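Local coordinates for Lpg2148(MvcA) (Legionella pneumophila subsp. pneumophila str. Philadelphia 1, PDB 6K11), which probably acts as an effector that regulates the host ubiquitin-conjugating enzyme UBE2N through deamidase-mediated deubiquitination, at residues E141-E146 with K152-E157; N158-I163 with F170-G175; K176-Q181 with I211-D216. All coordinates share one frame; numbering follows the deposited sequence.

Contact 1 (E141-E146 with K152-E157); sequences ENFNPE and KIYLLE
E157 faces E141 across this contact, and its OE1 accepts a hydrogen bond from the backbone N of N140, just ahead of 141-146. Its other oxygen, OE2, lies 4.3 Å from OE1 of E141. The two carboxylates are like charges near the surface, and their proximity would be expected to disfavour full charge on both unless solvent screens them. The rest of the contact is apolar and centres on F143. With CG anti to the backbone N (chi1 180°), its ring is directed toward strand 152-155. CE1 presses over one face of the Y154 ring, toward the rim, 3.6 Å from CG of Y154. The ring planes are inclined at 50°. L156 CD1 sits over one face of the F143 ring, a CH-pi contact 4.2 Å from the centroid, while CD2 of L156 touches CD2 of F143 at 3.9 Å; P145 N lies over the opposite face. Next to F143, N144 OD1 accepts from E146 N (3.1 Å), forming an Asx turn, and the Y154 hydroxyl is bonded to V149 O. I153 and L155 meet helix 206-220. Here the long connection between parallel strands 134-137 and 152-155 folds back over one face of the mixed beta sheet of the MvcA insertion domain.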
loop_
_atom_site.group_PDB
_atom_site.type_symbol
_atom_site.label_atom_id
_atom_site.label_comp_id
_atom_site.label_asym_id
_atom_site.label_seq_id
_atom_site.Cartn_x
_atom_site.Cartn_y
_atom_site.Cartn_z
ATOM N N GLU A 141 -8.139 -27.914 -20.811
ATOM C CA GLU A 141 -8.738 -28.718 -19.748
ATOM C C GLU A 141 -8.259 -28.304 -18.359
ATOM O O GLU A 141 -9.007 -28.448 -17.385
ATOM C CB GLU A 141 -8.432 -30.192 -20.005
ATOM C CG GLU A 141 -8.479 -30.540 -21.491
ATOM C CD GLU A 141 -7.631 -31.751 -21.840
ATOM O OE1 GLU A 141 -6.981 -31.737 -22.916
ATOM O OE2 GLU A 141 -7.620 -32.716 -21.049
ATOM N N ASN A 142 -7.033 -27.785 -18.242
ATOM C CA ASN A 142 -6.430 -27.494 -16.945
ATOM C C ASN A 142 -6.342 -26.004 -16.637
ATOM O O ASN A 142 -5.611 -25.619 -15.716
ATOM C CB ASN A 142 -5.036 -28.111 -16.864
ATOM C CG ASN A 142 -5.032 -29.578 -17.214
ATOM O OD1 ASN A 142 -4.213 -30.037 -18.015
ATOM N ND2 ASN A 142 -5.959 -30.325 -16.626
ATOM N N PHE A 143 -7.058 -25.155 -17.373
ATOM C CA PHE A 143 -6.978 -23.709 -17.199
ATOM C C PHE A 143 -8.264 -23.222 -16.546
ATOM O O PHE A 143 -9.340 -23.289 -17.150
ATOM C CB PHE A 143 -6.739 -22.991 -18.526
ATOM C CG PHE A 143 -6.659 -21.492 -18.394
ATOM C CD1 PHE A 143 -5.541 -20.891 -17.831
ATOM C CD2 PHE A 143 -7.708 -20.688 -18.814
ATOM C CE1 PHE A 143 -5.461 -19.513 -17.696
ATOM C CE2 PHE A 143 -7.638 -19.305 -18.683
ATOM C CZ PHE A 143 -6.515 -18.715 -18.123
ATOM N N ASN A 144 -8.143 -22.739 -15.318
ATOM C CA ASN A 144 -9.242 -22.095 -14.603
ATOM C C ASN A 144 -8.853 -20.646 -14.365
ATOM O O ASN A 144 -7.970 -20.374 -13.528
ATOM C CB ASN A 144 -9.517 -22.808 -13.280
ATOM C CG ASN A 144 -10.746 -22.281 -12.572
ATOM O OD1 ASN A 144 -11.278 -21.222 -12.912
ATOM N ND2 ASN A 144 -11.203 -23.020 -11.571
ATOM N N PRO A 145 -9.463 -19.689 -15.070
ATOM C CA PRO A 145 -9.058 -18.281 -14.905
ATOM C C PRO A 145 -9.285 -17.739 -13.506
ATOM O O PRO A 145 -8.663 -16.735 -13.142
ATOM C CB PRO A 145 -9.921 -17.541 -15.935
ATOM C CG PRO A 145 -11.067 -18.474 -16.223
ATOM C CD PRO A 145 -10.521 -19.856 -16.079
ATOM N N GLU A 146 -10.147 -18.371 -12.711
ATOM C CA GLU A 146 -10.387 -17.934 -11.342
ATOM C C GLU A 146 -9.266 -18.328 -10.389
ATOM O O GLU A 146 -9.110 -17.688 -9.342
ATOM C CB GLU A 146 -11.711 -18.510 -10.840
ATOM C CG GLU A 146 -12.885 -18.260 -11.775
ATOM C CD GLU A 146 -13.498 -16.888 -11.578
ATOM O OE1 GLU A 146 -13.638 -16.455 -10.411
ATOM O OE2 GLU A 146 -13.838 -16.236 -12.589
ATOM N N LYS A 152 0.453 -13.164 -15.709
ATOM C CA LYS A 152 1.130 -14.030 -16.661
ATOM C C LYS A 152 0.334 -14.039 -17.962
ATOM O O LYS A 152 -0.873 -13.771 -17.970
ATOM C CB LYS A 152 1.268 -15.468 -16.133
ATOM C CG LYS A 152 2.150 -15.612 -14.887
ATOM C CD LYS A 152 2.214 -17.069 -14.434
ATOM C CE LYS A 152 3.219 -17.260 -13.292
ATOM N NZ LYS A 152 3.315 -18.690 -12.851
ATOM N N ILE A 153 1.020 -14.331 -19.062
ATOM C CA ILE A 153 0.351 -14.608 -20.332
ATOM C C ILE A 153 0.136 -16.108 -20.440
ATOM O O ILE A 153 1.035 -16.891 -20.120
ATOM C CB ILE A 153 1.174 -14.071 -21.514
ATOM C CG1 ILE A 153 1.191 -12.545 -21.490
ATOM C CG2 ILE A 153 0.608 -14.605 -22.838
ATOM C CD1 ILE A 153 2.145 -11.928 -22.482
ATOM N N TYR A 154 -1.060 -16.511 -20.874
ATOM C CA TYR A 154 -1.443 -17.917 -20.972
ATOM C C TYR A 154 -1.768 -18.269 -22.418
ATOM O O TYR A 154 -2.608 -17.617 -23.046
ATOM C CB TYR A 154 -2.647 -18.221 -20.072
ATOM C CG TYR A 154 -2.278 -18.209 -18.601
ATOM C CD1 TYR A 154 -1.827 -19.363 -17.972
ATOM C CD2 TYR A 154 -2.339 -17.036 -17.856
ATOM C CE1 TYR A 154 -1.455 -19.358 -16.625
ATOM C CE2 TYR A 154 -1.976 -17.021 -16.515
ATOM C CZ TYR A 154 -1.538 -18.186 -15.906
ATOM O OH TYR A 154 -1.172 -18.166 -14.574
ATOM N N LEU A 155 -1.120 -19.309 -22.938
ATOM C CA LEU A 155 -1.368 -19.792 -24.294
ATOM C C LEU A 155 -2.080 -21.136 -24.213
ATOM O O LEU A 155 -1.509 -22.126 -23.742
ATOM C CB LEU A 155 -0.069 -19.906 -25.091
ATOM C CG LEU A 155 -0.187 -20.621 -26.447
ATOM C CD1 LEU A 155 -1.089 -19.820 -27.413
ATOM C CD2 LEU A 155 1.201 -20.823 -27.040
ATOM N N LEU A 156 -3.322 -21.165 -24.678
ATOM C CA LEU A 156 -4.132 -22.367 -24.756
ATOM C C LEU A 156 -4.178 -22.839 -26.203
ATOM O O LEU A 156 -3.706 -22.150 -27.115
ATOM C CB LEU A 156 -5.553 -22.105 -24.240
ATOM C CG LEU A 156 -5.867 -22.013 -22.746
ATOM C CD1 LEU A 156 -4.946 -21.053 -22.014
ATOM C CD2 LEU A 156 -7.322 -21.590 -22.571
ATOM N N GLU A 157 -4.775 -24.023 -26.408
ATOM C CA GLU A 157 -5.011 -24.501 -27.771
ATOM C C GLU A 157 -5.773 -23.473 -28.598
ATOM O O GLU A 157 -5.527 -23.332 -29.801
ATOM C CB GLU A 157 -5.794 -25.821 -27.764
ATOM C CG GLU A 157 -5.067 -26.998 -27.156
ATOM C CD GLU A 157 -5.581 -27.318 -25.770
ATOM O OE1 GLU A 157 -5.845 -26.358 -25.009
ATOM O OE2 GLU A 157 -5.735 -28.515 -25.445
#

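Contact 2 (N158-I163 with F170-G175); sequences NKLYFI and FNLGPG
L160 has CG anti to its own backbone N (chi1 178°), whereas in L172 CG lies anti to the carbonyl carbon (chi1 -69°); together these turns bring L160 CG to 3.9 Å from L172 CD1. A methyl of L160, CD2, rests against CG of P174, and L172 CD2 reaches CB of F162. F162 and F170 form an antiparallel hydrogen-bonded pair, F162 N to F170 O at 2.9 Å and F170 N to F162 O at 2.8 Å. Their rings run side by side in the same direction, CD2 of F162 4.1 Å from CD1 of F170, and F225 meets both edge-to-face. In the non-hydrogen-bonded pair, Y161 and N171 share the other face of the sheet; CD1 and CE1 of Y161 pass obliquely by CA and CB of N171, the ring plane turned 73° from the amide. L172 N continues the ladder with a nearly straight bond to L160 O (2.8 Å). Beyond it 170-175 leaves the strand: N171 OD1 takes G173 N in an Asx turn, and one water donates to N158 O and P174 O. A second water accepts from L160 N and lies by N171 OD1 and P174 O. The ladder is that of an antiparallel beta hairpin, strands 160-163 and 169-171, at one edge of the insertion-domain sheet.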
loop_
_atom_site.group_PDB
_atom_site.type_symbol
_atom_site.label_atom_id
_atom_site.label_comp_id
_atom_site.label_asym_id
_atom_site.label_seq_id
_atom_site.Cartn_x
_atom_site.Cartn_y
_atom_site.Cartn_z
ATOM N N ASN A 158 -6.716 -22.753 -27.980
ATOM C CA ASN A 158 -7.618 -21.902 -28.747
ATOM C C ASN A 158 -7.757 -20.485 -28.205
ATOM O O ASN A 158 -8.629 -19.743 -28.677
ATOM C CB ASN A 158 -9.005 -22.541 -28.843
ATOM C CG ASN A 158 -9.509 -23.067 -27.516
ATOM O OD1 ASN A 158 -9.054 -22.657 -26.441
ATOM N ND2 ASN A 158 -10.465 -23.991 -27.586
ATOM N N LYS A 159 -6.930 -20.082 -27.245
ATOM C CA LYS A 159 -7.008 -18.737 -26.689
ATOM C C LYS A 159 -5.601 -18.296 -26.303
ATOM O O LYS A 159 -4.752 -19.122 -25.959
ATOM C CB LYS A 159 -7.949 -18.682 -25.475
ATOM C CG LYS A 159 -9.431 -18.979 -25.770
ATOM C CD LYS A 159 -10.226 -17.688 -26.000
ATOM C CE LYS A 159 -11.719 -17.945 -26.276
ATOM N NZ LYS A 159 -12.113 -19.294 -25.810
ATOM N N LEU A 160 -5.345 -16.998 -26.426
ATOM C CA LEU A 160 -4.133 -16.352 -25.928
ATOM C C LEU A 160 -4.609 -15.257 -24.984
ATOM O O LEU A 160 -5.251 -14.297 -25.428
ATOM C CB LEU A 160 -3.287 -15.780 -27.070
ATOM C CG LEU A 160 -2.002 -15.042 -26.677
ATOM C CD1 LEU A 160 -1.000 -16.015 -26.032
ATOM C CD2 LEU A 160 -1.382 -14.368 -27.878
ATOM N N TYR A 161 -4.307 -15.406 -23.692
ATOM C CA TYR A 161 -4.834 -14.548 -22.642
ATOM C C TYR A 161 -3.712 -13.840 -21.894
ATOM O O TYR A 161 -2.575 -14.334 -21.813
ATOM C CB TYR A 161 -5.630 -15.360 -21.601
ATOM C CG TYR A 161 -7.017 -15.818 -21.988
ATOM C CD1 TYR A 161 -7.991 -14.908 -22.416
ATOM C CD2 TYR A 161 -7.381 -17.154 -21.852
ATOM C CE1 TYR A 161 -9.265 -15.331 -22.734
ATOM C CE2 TYR A 161 -8.643 -17.582 -22.168
ATOM C CZ TYR A 161 -9.583 -16.671 -22.605
ATOM O OH TYR A 161 -10.843 -17.107 -22.918
ATOM N N PHE A 162 -4.052 -12.684 -21.323
ATOM C CA PHE A 162 -3.255 -12.055 -20.282
ATOM C C PHE A 162 -4.174 -11.914 -19.081
ATOM O O PHE A 162 -5.294 -11.406 -19.218
ATOM C CB PHE A 162 -2.696 -10.693 -20.730
ATOM C CG PHE A 162 -2.121 -9.859 -19.611
ATOM C CD1 PHE A 162 -1.159 -10.384 -18.751
ATOM C CD2 PHE A 162 -2.528 -8.547 -19.437
ATOM C CE1 PHE A 162 -0.621 -9.611 -17.715
ATOM C CE2 PHE A 162 -1.999 -7.756 -18.409
ATOM C CZ PHE A 162 -1.043 -8.290 -17.541
ATOM N N ILE A 163 -3.740 -12.436 -17.931
ATOM C CA ILE A 163 -4.420 -12.219 -16.656
ATOM C C ILE A 163 -3.632 -11.160 -15.909
ATOM O O ILE A 163 -2.446 -11.365 -15.626
ATOM C CB ILE A 163 -4.507 -13.506 -15.824
ATOM C CG1 ILE A 163 -5.293 -14.579 -16.556
ATOM C CG2 ILE A 163 -5.118 -13.200 -14.439
ATOM C CD1 ILE A 163 -5.427 -15.869 -15.771
ATOM N N PHE A 170 -7.820 -10.829 -20.194
ATOM C CA PHE A 170 -7.781 -10.112 -21.462
ATOM C C PHE A 170 -7.495 -11.104 -22.575
ATOM O O PHE A 170 -6.437 -11.747 -22.577
ATOM C CB PHE A 170 -6.717 -9.015 -21.461
ATOM C CG PHE A 170 -6.992 -7.887 -20.499
ATOM C CD1 PHE A 170 -6.552 -7.964 -19.186
ATOM C CD2 PHE A 170 -7.662 -6.742 -20.918
ATOM C CE1 PHE A 170 -6.794 -6.927 -18.297
ATOM C CE2 PHE A 170 -7.918 -5.694 -20.029
ATOM C CZ PHE A 170 -7.465 -5.793 -18.714
ATOM N N ASN A 171 -8.429 -11.221 -23.520
ATOM C CA ASN A 171 -8.175 -11.963 -24.749
ATOM C C ASN A 171 -7.276 -11.107 -25.634
ATOM O O ASN A 171 -7.608 -9.953 -25.939
ATOM C CB ASN A 171 -9.492 -12.314 -25.460
ATOM C CG ASN A 171 -9.293 -13.284 -26.623
ATOM O OD1 ASN A 171 -8.346 -13.145 -27.411
ATOM N ND2 ASN A 171 -10.192 -14.256 -26.745
ATOM N N LEU A 172 -6.126 -11.653 -26.017
ATOM C CA LEU A 172 -5.130 -10.874 -26.742
ATOM C C LEU A 172 -5.383 -10.828 -28.255
ATOM O O LEU A 172 -4.649 -10.126 -28.959
ATOM C CB LEU A 172 -3.724 -11.418 -26.460
ATOM C CG LEU A 172 -3.204 -11.197 -25.035
ATOM C CD1 LEU A 172 -1.696 -11.504 -24.954
ATOM C CD2 LEU A 172 -3.485 -9.755 -24.586
ATOM N N GLY A 173 -6.405 -11.511 -28.769
ATOM C CA GLY A 173 -6.819 -11.274 -30.140
ATOM C C GLY A 173 -6.861 -12.451 -31.103
ATOM O O GLY A 173 -7.832 -12.611 -31.851
ATOM N N PRO A 174 -5.805 -13.269 -31.150
ATOM C CA PRO A 174 -5.748 -14.341 -32.163
ATOM C C PRO A 174 -6.899 -15.335 -32.056
ATOM O O PRO A 174 -7.340 -15.687 -30.962
ATOM C CB PRO A 174 -4.403 -15.021 -31.874
ATOM C CG PRO A 174 -3.564 -13.950 -31.277
ATOM C CD PRO A 174 -4.526 -13.144 -30.425
ATOM N N GLY A 175 -7.369 -15.817 -33.217
ATOM C CA GLY A 175 -8.444 -16.789 -33.248
ATOM C C GLY A 175 -7.946 -18.204 -32.974
ATOM O O GLY A 175 -6.748 -18.458 -32.855
HETATM O O HOH W 1 -9.179 -17.487 -30.046
HETATM O O HOH W 2 -6.972 -15.254 -28.297
#

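Contact 3 (K176-Q181 with I211-D216); sequences KKKCTQ and ISEIVD
K178 and E213 join the two helices by a salt bridge, the ammonium NZ of K178 lying 2.9 Å from OE1 of E213. That oxygen is approached on its syn side, 15° out of the carboxylate plane. A second, weak bond runs from the same NZ to OE2 of E213 at 3.0 Å, so the lysine sits before both oxygens of the carboxylate. NZ of K178 also donates to OE1 of Q181, nearly one turn further along its own helix, at 3.2 Å; this donor is tilted 24° from the amide carbonyl plane. Three oxygens thus lie within bonding distance of NZ, one of them weakly bonded, which would be expected to favour the charged form of the lysine and to limit the swing of its chain. The two side chains arrive from opposite directions. K178 leaves its helix with CG anti to the backbone N (chi1 171°) and bends at chi2; beyond that bend the chain is extended to its end, which sets NZ between the amide oxygen of Q181 and the carboxylate of E213. E213 runs extended beyond CG. At the end of the lysine, CE of K178 also comes close to the carboxylate, 3.1 Å from OE1 of E213. The bridge spans the surface between helices 176-185 and 206-220 of the MvcA insertion domain, both of which pack against L160 on the sheet, the first through C179 and the second through I214. Beneath it, L182 of the first helix is touched by E213 and I214 of the second.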
loop_
_atom_site.group_PDB
_atom_site.type_symbol
_atom_site.label_atom_id
_atom_site.label_comp_id
_atom_site.label_asym_id
_atom_site.label_seq_id
_atom_site.Cartn_x
_atom_site.Cartn_y
_atom_site.Cartn_z
ATOM N N LYS A 176 -8.902 -19.144 -32.906
ATOM C CA LYS A 176 -8.581 -20.522 -32.511
ATOM C C LYS A 176 -7.519 -21.156 -33.411
ATOM O O LYS A 176 -6.599 -21.826 -32.923
ATOM C CB LYS A 176 -9.841 -21.388 -32.522
ATOM C CG LYS A 176 -9.560 -22.885 -32.399
ATOM C CD LYS A 176 -10.646 -23.594 -31.583
ATOM C CE LYS A 176 -10.614 -25.103 -31.769
ATOM N NZ LYS A 176 -11.539 -25.548 -32.853
ATOM N N LYS A 177 -7.633 -20.969 -34.724
ATOM C CA LYS A 177 -6.661 -21.565 -35.639
ATOM C C LYS A 177 -5.238 -21.103 -35.339
ATOM O O LYS A 177 -4.299 -21.911 -35.343
ATOM C CB LYS A 177 -7.035 -21.224 -37.079
ATOM C CG LYS A 177 -6.144 -21.850 -38.134
ATOM C CD LYS A 177 -6.919 -22.003 -39.442
ATOM C CE LYS A 177 -6.076 -22.674 -40.513
ATOM N NZ LYS A 177 -6.923 -23.156 -41.652
ATOM N N LYS A 178 -5.058 -19.807 -35.096
ATOM C CA LYS A 178 -3.723 -19.256 -34.872
ATOM C C LYS A 178 -3.161 -19.676 -33.515
ATOM O O LYS A 178 -1.970 -20.000 -33.402
ATOM C CB LYS A 178 -3.768 -17.726 -34.973
ATOM C CG LYS A 178 -2.483 -17.031 -34.551
ATOM C CD LYS A 178 -1.309 -17.473 -35.394
ATOM C CE LYS A 178 -0.169 -16.466 -35.304
ATOM N NZ LYS A 178 0.973 -16.833 -36.191
ATOM N N CYS A 179 -3.998 -19.650 -32.473
ATOM C CA CYS A 179 -3.577 -20.131 -31.160
ATOM C C CYS A 179 -3.119 -21.581 -31.231
ATOM O O CYS A 179 -2.091 -21.948 -30.649
ATOM C CB CYS A 179 -4.716 -19.994 -30.160
ATOM S SG CYS A 179 -5.088 -18.292 -29.774
ATOM N N THR A 180 -3.896 -22.425 -31.920
ATOM C CA THR A 180 -3.506 -23.820 -32.098
ATOM C C THR A 180 -2.130 -23.922 -32.739
ATOM O O THR A 180 -1.298 -24.748 -32.333
ATOM C CB THR A 180 -4.549 -24.553 -32.946
ATOM O OG1 THR A 180 -5.800 -24.594 -32.245
ATOM C CG2 THR A 180 -4.103 -25.987 -33.225
ATOM N N GLN A 181 -1.861 -23.071 -33.726
ATOM C CA GLN A 181 -0.561 -23.097 -34.387
ATOM C C GLN A 181 0.562 -22.702 -33.431
ATOM O O GLN A 181 1.584 -23.393 -33.333
ATOM C CB GLN A 181 -0.606 -22.180 -35.607
ATOM C CG GLN A 181 0.672 -22.146 -36.401
ATOM C CD GLN A 181 1.607 -21.091 -35.890
ATOM O OE1 GLN A 181 1.199 -19.953 -35.664
ATOM N NE2 GLN A 181 2.869 -21.455 -35.686
ATOM N N ILE A 211 7.385 -17.437 -29.637
ATOM C CA ILE A 211 7.393 -16.607 -28.439
ATOM C C ILE A 211 7.532 -15.143 -28.825
ATOM O O ILE A 211 6.801 -14.283 -28.329
ATOM C CB ILE A 211 8.516 -17.053 -27.481
ATOM C CG1 ILE A 211 8.175 -18.404 -26.859
ATOM C CG2 ILE A 211 8.759 -16.023 -26.390
ATOM C CD1 ILE A 211 9.401 -19.162 -26.369
ATOM N N SER A 212 8.460 -14.839 -29.740
ATOM C CA SER A 212 8.639 -13.454 -30.164
ATOM C C SER A 212 7.377 -12.886 -30.817
ATOM O O SER A 212 7.091 -11.687 -30.676
ATOM C CB SER A 212 9.824 -13.338 -31.121
ATOM O OG SER A 212 10.022 -11.976 -31.463
ATOM N N GLU A 213 6.609 -13.719 -31.522
ATOM C CA GLU A 213 5.356 -13.234 -32.095
ATOM C C GLU A 213 4.328 -12.923 -31.003
ATOM O O GLU A 213 3.611 -11.919 -31.091
ATOM C CB GLU A 213 4.792 -14.243 -33.094
ATOM C CG GLU A 213 3.805 -13.589 -34.055
ATOM C CD GLU A 213 3.047 -14.573 -34.937
ATOM O OE1 GLU A 213 1.976 -14.174 -35.456
ATOM O OE2 GLU A 213 3.503 -15.726 -35.113
ATOM N N ILE A 214 4.246 -13.768 -29.971
ATOM C CA ILE A 214 3.363 -13.495 -28.835
ATOM C C ILE A 214 3.752 -12.189 -28.146
ATOM O O ILE A 214 2.888 -11.375 -27.799
ATOM C CB ILE A 214 3.376 -14.684 -27.855
ATOM C CG1 ILE A 214 2.650 -15.874 -28.486
ATOM C CG2 ILE A 214 2.707 -14.299 -26.528
ATOM C CD1 ILE A 214 2.950 -17.209 -27.841
ATOM N N VAL A 215 5.057 -11.961 -27.948
ATOM C CA VAL A 215 5.512 -10.710 -27.336
ATOM C C VAL A 215 5.101 -9.511 -28.188
ATOM O O VAL A 215 4.663 -8.476 -27.660
ATOM C CB VAL A 215 7.038 -10.751 -27.109
ATOM C CG1 VAL A 215 7.569 -9.369 -26.789
ATOM C CG2 VAL A 215 7.390 -11.724 -25.981
ATOM N N ASP A 216 5.252 -9.621 -29.514
ATOM C CA ASP A 216 4.846 -8.533 -30.405
ATOM C C ASP A 216 3.352 -8.256 -30.279
ATOM O O ASP A 216 2.934 -7.097 -30.156
ATOM C CB ASP A 216 5.177 -8.869 -31.863
ATOM C CG ASP A 216 6.670 -8.864 -32.161
ATOM O OD1 ASP A 216 7.440 -8.208 -31.427
ATOM O OD2 ASP A 216 7.065 -9.513 -33.157
#

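How the contacts relate
The three contacts follow one another along the chain, each closing before the next opens, and all lie within the MvcA insertion domain. Contacts 1 and 2 have centres about 9 Å apart and share the mixed sheet, where strands 152-155 and 160-163 are neighbours linked by backbone bonding between Y154 and Y161. Contact 3 is centred about 9 Å from contact 2 and about 14 Å from contact 1. Strand 169-171 is followed, after a short turn, by helix 176-185. F143 of contact 1 packs on Y154 and I163, whereas C179 and I214 of contact 3 pack on L160, so loop and helices cover different faces of one sheet, a layered unit well away from the centre of the chain.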